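Local coordinates for protein TRAP dicarboxylate transporter-DctP subunit (Marinobacter aquaeolei, PDB 4PFI) that probably captures a solute in the periplasm, as the binding subunit of a TRAP transport system, and hands it to the membrane permease, at residues A[36-44]-A[93-103]. Sequence-based numbering, arbitrary orientation.
Sequences VTWRFALEE and SVNLAFASPGH
Strands 37-41 and 96-99 pair in parallel, with Phe40 beside Leu96 and Ala41 beside Ala97. The ladder runs from Leu96 N to Arg39 O (2.9 Å), from Ala41 N to Leu96 O and from Phe98 N to Ala41 O. Before it, Asn95 stands in for a backbone carbonyl: its OD1 takes Arg39 N at 2.8 Å, in the amide carbonyl plane and on a lone pair. The Arg39 chain bends at chi3 (59°), and its NE reaches Ser93 O at 2.7 Å.

Past the strand ends, the Glu43 carboxylate gathers donors. OE1 meets Ser100 OG at 2.6 Å through its syn lone pair. OE2 accepts Ser100 N at 2.8 Å and, weakly, His103 ND1; a water joins it to Phe98 O. An alanine here would probably leave Ser100 N and His103 ND1 without their acceptor.

On the face carrying Phe40 and Leu96, Leu96 CB lies over the Phe40 ring. Leu42 CD2 touches the Phe98 ring edge, 3.5 Å from Phe98 CD2. Helix 49-65 covers this face through Phe57 and Tyr53. On the other face, helix 85-91 lies against Ala41 and Ala97. Strand 37-41 sits between 70-74 and 96-99, a parallel part of the mixed sheet in an alpha/beta domain, as in periplasmic solute-binding proteins.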
ATOM      1  N   VAL A  36       6.228 -29.250  -8.384  1.00 43.99           N
ATOM      2  CA  VAL A  36       6.708 -27.985  -8.934  1.00 48.33           C
ATOM      3  C   VAL A  36       6.408 -26.806  -8.013  1.00 52.24           C
ATOM      4  O   VAL A  36       5.323 -26.703  -7.438  1.00 49.63           O
ATOM      5  CB  VAL A  36       6.071 -27.666 -10.280  1.00 45.31           C
ATOM      6  CG1 VAL A  36       6.814 -26.534 -10.943  1.00 45.81           C
ATOM      7  CG2 VAL A  36       6.057 -28.888 -11.165  1.00 50.72           C
ATOM      8  N   THR A  37       7.364 -25.889  -7.911  1.00 51.95           N
ATOM      9  CA  THR A  37       7.339 -24.892  -6.850  1.00 49.08           C
ATOM     10  C   THR A  37       7.295 -23.445  -7.340  1.00 46.38           C
ATOM     11  O   THR A  37       8.080 -23.031  -8.195  1.00 44.04           O
ATOM     12  CB  THR A  37       8.553 -25.064  -5.926  1.00 47.58           C
ATOM     13  OG1 THR A  37       8.228 -25.999  -4.892  1.00 48.34           O
ATOM     14  CG2 THR A  37       8.946 -23.738  -5.293  1.00 48.90           C
ATOM     15  N   TRP A  38       6.362 -22.687  -6.775  1.00 39.76           N
ATOM     16  CA  TRP A  38       6.265 -21.259  -7.018  1.00 39.44           C
ATOM     17  C   TRP A  38       6.724 -20.556  -5.741  1.00 40.05           C
ATOM     18  O   TRP A  38       6.264 -20.890  -4.656  1.00 39.32           O
ATOM     19  CB  TRP A  38       4.824 -20.861  -7.347  1.00 37.36           C
ATOM     20  CG  TRP A  38       4.343 -21.281  -8.702  1.00 42.50           C
ATOM     21  CD1 TRP A  38       5.008 -22.066  -9.607  1.00 48.35           C
ATOM     22  CD2 TRP A  38       3.091 -20.948  -9.311  1.00 42.55           C
ATOM     23  NE1 TRP A  38       4.248 -22.239 -10.736  1.00 47.74           N
ATOM     24  CE2 TRP A  38       3.065 -21.567 -10.582  1.00 46.15           C
ATOM     25  CE3 TRP A  38       1.989 -20.189  -8.907  1.00 43.62           C
ATOM     26  CZ2 TRP A  38       1.980 -21.449 -11.455  1.00 46.90           C
ATOM     27  CZ3 TRP A  38       0.910 -20.074  -9.773  1.00 47.29           C
ATOM     28  CH2 TRP A  38       0.915 -20.702 -11.034  1.00 48.62           C
ATOM     29  N   ARG A  39       7.630 -19.592  -5.876  1.00 39.40           N
ATOM     30  CA  ARG A  39       8.168 -18.857  -4.735  1.00 38.41           C
ATOM     31  C   ARG A  39       7.554 -17.463  -4.654  1.00 37.74           C
ATOM     32  O   ARG A  39       7.721 -16.658  -5.571  1.00 38.88           O
ATOM     33  CB  ARG A  39       9.679 -18.724  -4.878  1.00 35.95           C
ATOM     34  CG  ARG A  39      10.389 -20.041  -5.040  1.00 40.66           C
ATOM     35  CD  ARG A  39      11.772 -19.850  -5.645  1.00 45.49           C
ATOM     36  NE  ARG A  39      12.625 -18.974  -4.842  1.00 46.68           N
ATOM     37  CZ  ARG A  39      13.189 -19.325  -3.688  1.00 49.53           C
ATOM     38  NH1 ARG A  39      12.975 -20.539  -3.193  1.00 48.24           N
ATOM     39  NH2 ARG A  39      13.959 -18.462  -3.023  1.00 48.18           N
ATOM     40  N   PHE A  40       6.888 -17.180  -3.536  1.00 35.06           N
ATOM     41  CA  PHE A  40       6.104 -15.963  -3.352  1.00 31.85           C
ATOM     42  C   PHE A  40       6.664 -15.142  -2.180  1.00 31.53           C
ATOM     43  O   PHE A  40       6.481 -15.504  -1.027  1.00 31.53           O
ATOM     44  CB  PHE A  40       4.648 -16.346  -3.046  1.00 30.97           C
ATOM     45  CG  PHE A  40       3.658 -15.206  -3.172  1.00 31.78           C
ATOM     46  CD1 PHE A  40       4.079 -13.894  -3.224  1.00 30.93           C
ATOM     47  CD2 PHE A  40       2.291 -15.462  -3.221  1.00 31.94           C
ATOM     48  CE1 PHE A  40       3.165 -12.866  -3.337  1.00 29.42           C
ATOM     49  CE2 PHE A  40       1.377 -14.434  -3.334  1.00 29.76           C
ATOM     50  CZ  PHE A  40       1.815 -13.137  -3.389  1.00 29.58           C
ATOM     51  N   ALA A  41       7.336 -14.037  -2.472  1.00 27.98           N
ATOM     52  CA  ALA A  41       7.960 -13.222  -1.429  1.00 28.01           C
ATOM     53  C   ALA A  41       7.038 -12.096  -0.927  1.00 26.15           C
ATOM     54  O   ALA A  41       6.337 -11.463  -1.701  1.00 25.85           O
ATOM     55  CB  ALA A  41       9.267 -12.632  -1.952  1.00 28.32           C
ATOM     56  N   LEU A  42       7.063 -11.831   0.372  1.00 27.50           N
ATOM     57  CA  LEU A  42       6.239 -10.772   0.951  1.00 25.49           C
ATOM     58  C   LEU A  42       7.108  -9.658   1.543  1.00 28.21           C
ATOM     59  O   LEU A  42       8.179  -9.935   2.074  1.00 26.94           O
ATOM     60  CB  LEU A  42       5.391 -11.338   2.073  1.00 23.94           C
ATOM     61  CG  LEU A  42       4.661 -12.636   1.817  1.00 24.31           C
ATOM     62  CD1 LEU A  42       3.964 -13.011   3.078  1.00 23.93           C
ATOM     63  CD2 LEU A  42       3.684 -12.498   0.670  1.00 28.45           C
ATOM     64  N   GLU A  43       6.626  -8.418   1.479  1.00 24.54           N
ATOM     65  CA  GLU A  43       7.271  -7.303   2.172  1.00 29.08           C
ATOM     66  C   GLU A  43       6.923  -7.265   3.662  1.00 32.02           C
ATOM     67  O   GLU A  43       7.498  -6.482   4.414  1.00 35.89           O
ATOM     68  CB  GLU A  43       6.800  -5.976   1.597  1.00 24.52           C
ATOM     69  CG  GLU A  43       7.030  -5.784   0.141  1.00 23.51           C
ATOM     70  CD  GLU A  43       6.242  -4.604  -0.377  1.00 30.95           C
ATOM     71  OE1 GLU A  43       5.060  -4.449   0.031  1.00 31.29           O
ATOM     72  OE2 GLU A  43       6.805  -3.806  -1.163  1.00 32.91           O
ATOM     73  N   GLU A  44       5.947  -8.063   4.079  1.00 27.10           N
ATOM     74  CA  GLU A  44       5.411  -7.945   5.434  1.00 28.25           C
ATOM     75  C   GLU A  44       5.506  -9.280   6.205  1.00 30.01           C
ATOM     76  O   GLU A  44       5.678 -10.348   5.612  1.00 32.51           O
ATOM     77  CB  GLU A  44       3.961  -7.411   5.370  1.00 25.08           C
ATOM     78  CG  GLU A  44       3.826  -6.076   4.616  1.00 30.93           C
ATOM     79  CD  GLU A  44       2.422  -5.426   4.700  1.00 44.68           C
ATOM     80  OE1 GLU A  44       2.365  -4.168   4.821  1.00 49.23           O
ATOM     81  OE2 GLU A  44       1.378  -6.146   4.638  1.00 43.56           O
ATOM     82  N   SER A  93      14.980 -15.155  -9.207  1.00 45.23           N
ATOM     83  CA  SER A  93      15.232 -15.857  -7.954  1.00 45.22           C
ATOM     84  C   SER A  93      13.904 -16.231  -7.255  1.00 47.74           C
ATOM     85  O   SER A  93      13.789 -17.316  -6.679  1.00 52.29           O
ATOM     86  CB  SER A  93      16.125 -15.009  -7.038  1.00 45.42           C
ATOM     87  OG  SER A  93      17.272 -14.525  -7.734  1.00 50.34           O
ATOM     88  N   VAL A  94      12.907 -15.347  -7.313  1.00 40.02           N
ATOM     89  CA  VAL A  94      11.552 -15.733  -6.935  1.00 37.39           C
ATOM     90  C   VAL A  94      10.593 -15.470  -8.085  1.00 34.51           C
ATOM     91  O   VAL A  94      10.860 -14.639  -8.955  1.00 38.75           O
ATOM     92  CB  VAL A  94      11.042 -14.979  -5.681  1.00 36.39           C
ATOM     93  CG1 VAL A  94      11.930 -15.280  -4.488  1.00 33.30           C
ATOM     94  CG2 VAL A  94      10.959 -13.487  -5.954  1.00 34.61           C
ATOM     95  N   ASN A  95       9.464 -16.163  -8.082  1.00 33.88           N
ATOM     96  CA  ASN A  95       8.491 -16.006  -9.153  1.00 37.69           C
ATOM     97  C   ASN A  95       7.546 -14.828  -8.905  1.00 39.57           C
ATOM     98  O   ASN A  95       7.213 -14.082  -9.826  1.00 41.49           O
ATOM     99  CB  ASN A  95       7.658 -17.288  -9.303  1.00 39.09           C
ATOM    100  CG  ASN A  95       8.512 -18.535  -9.394  1.00 42.80           C
ATOM    101  OD1 ASN A  95       8.756 -19.218  -8.403  1.00 42.84           O
ATOM    102  ND2 ASN A  95       8.975 -18.835 -10.589  1.00 47.42           N
ATOM    103  N   LEU A  96       7.103 -14.698  -7.658  1.00 35.13           N
ATOM    104  CA  LEU A  96       6.034 -13.779  -7.288  1.00 30.20           C
ATOM    105  C   LEU A  96       6.419 -12.966  -6.061  1.00 29.88           C
ATOM    106  O   LEU A  96       7.043 -13.481  -5.134  1.00 29.01           O
ATOM    107  CB  LEU A  96       4.764 -14.572  -6.950  1.00 32.75           C
ATOM    108  CG  LEU A  96       4.051 -15.347  -8.060  1.00 35.90           C
ATOM    109  CD1 LEU A  96       3.115 -16.429  -7.474  1.00 35.09           C
ATOM    110  CD2 LEU A  96       3.270 -14.368  -8.956  1.00 34.49           C
ATOM    111  N   ALA A  97       6.004 -11.706  -6.032  1.00 29.97           N
ATOM    112  CA  ALA A  97       6.246 -10.862  -4.865  1.00 29.55           C
ATOM    113  C   ALA A  97       5.234  -9.743  -4.773  1.00 27.51           C
ATOM    114  O   ALA A  97       4.605  -9.363  -5.757  1.00 26.49           O
ATOM    115  CB  ALA A  97       7.635 -10.270  -4.905  1.00 27.84           C
ATOM    116  N   PHE A  98       5.077  -9.233  -3.563  1.00 26.64           N
ATOM    117  CA  PHE A  98       4.359  -8.003  -3.352  1.00 26.73           C
ATOM    118  C   PHE A  98       5.341  -6.860  -3.563  1.00 28.18           C
ATOM    119  O   PHE A  98       6.524  -6.967  -3.238  1.00 27.33           O
ATOM    120  CB  PHE A  98       3.782  -7.965  -1.941  1.00 24.63           C
ATOM    121  CG  PHE A  98       2.434  -8.618  -1.829  1.00 27.00           C
ATOM    122  CD1 PHE A  98       1.315  -8.013  -2.387  1.00 26.45           C
ATOM    123  CD2 PHE A  98       2.272  -9.819  -1.162  1.00 23.99           C
ATOM    124  CE1 PHE A  98       0.068  -8.600  -2.291  1.00 24.00           C
ATOM    125  CE2 PHE A  98       1.023 -10.392  -1.063  1.00 23.92           C
ATOM    126  CZ  PHE A  98      -0.076  -9.780  -1.630  1.00 23.00           C
ATOM    127  N   ALA A  99       4.850  -5.763  -4.113  1.00 29.94           N
ATOM    128  CA  ALA A  99       5.664  -4.562  -4.268  1.00 28.15           C
ATOM    129  C   ALA A  99       4.763  -3.369  -4.023  1.00 28.29           C
ATOM    130  O   ALA A  99       3.780  -3.171  -4.728  1.00 31.45           O
ATOM    131  CB  ALA A  99       6.276  -4.483  -5.665  1.00 25.72           C
ATOM    132  N   SER A 100       5.087  -2.592  -3.002  1.00 27.96           N
ATOM    133  CA  SER A 100       4.377  -1.353  -2.708  1.00 29.48           C
ATOM    134  C   SER A 100       4.980  -0.141  -3.444  1.00 30.02           C
ATOM    135  O   SER A 100       6.077  -0.230  -4.017  1.00 30.20           O
ATOM    136  CB  SER A 100       4.391  -1.157  -1.205  1.00 26.96           C
ATOM    137  OG  SER A 100       3.752  -2.277  -0.595  1.00 28.23           O
ATOM    138  N   PRO A 101       4.253   0.991  -3.464  1.00 29.53           N
ATOM    139  CA  PRO A 101       4.745   2.179  -4.186  1.00 27.63           C
ATOM    140  C   PRO A 101       6.106   2.644  -3.677  1.00 26.19           C
ATOM    141  O   PRO A 101       6.948   2.993  -4.503  1.00 28.82           O
ATOM    142  CB  PRO A 101       3.649   3.226  -3.942  1.00 24.77           C
ATOM    143  CG  PRO A 101       2.392   2.407  -3.758  1.00 25.00           C
ATOM    144  CD  PRO A 101       2.866   1.168  -2.998  1.00 26.69           C
ATOM    145  N   GLY A 102       6.339   2.601  -2.366  1.00 22.36           N
ATOM    146  CA  GLY A 102       7.650   2.935  -1.831  1.00 25.05           C
ATOM    147  C   GLY A 102       8.822   2.192  -2.474  1.00 30.11           C
ATOM    148  O   GLY A 102       9.853   2.788  -2.785  1.00 36.72           O
ATOM    149  N   HIS A 103       8.670   0.893  -2.688  1.00 26.91           N
ATOM    150  CA  HIS A 103       9.745   0.059  -3.242  1.00 31.80           C
ATOM    151  C   HIS A 103       9.878   0.160  -4.766  1.00 34.05           C
ATOM    152  O   HIS A 103      10.789  -0.424  -5.355  1.00 37.47           O
ATOM    153  CB  HIS A 103       9.510  -1.410  -2.859  1.00 33.18           C
ATOM    154  CG  HIS A 103       9.785  -1.702  -1.422  1.00 35.06           C
ATOM    155  ND1 HIS A 103       8.784  -2.021  -0.523  1.00 37.93           N
ATOM    156  CD2 HIS A 103      10.939  -1.699  -0.712  1.00 38.64           C
ATOM    157  CE1 HIS A 103       9.312  -2.207   0.671  1.00 39.92           C
ATOM    158  NE2 HIS A 103      10.623  -2.020   0.586  1.00 41.91           N
TER
HETATM  159  O   HOH W   1       8.974  -5.018  -2.793  1.00 31.97           O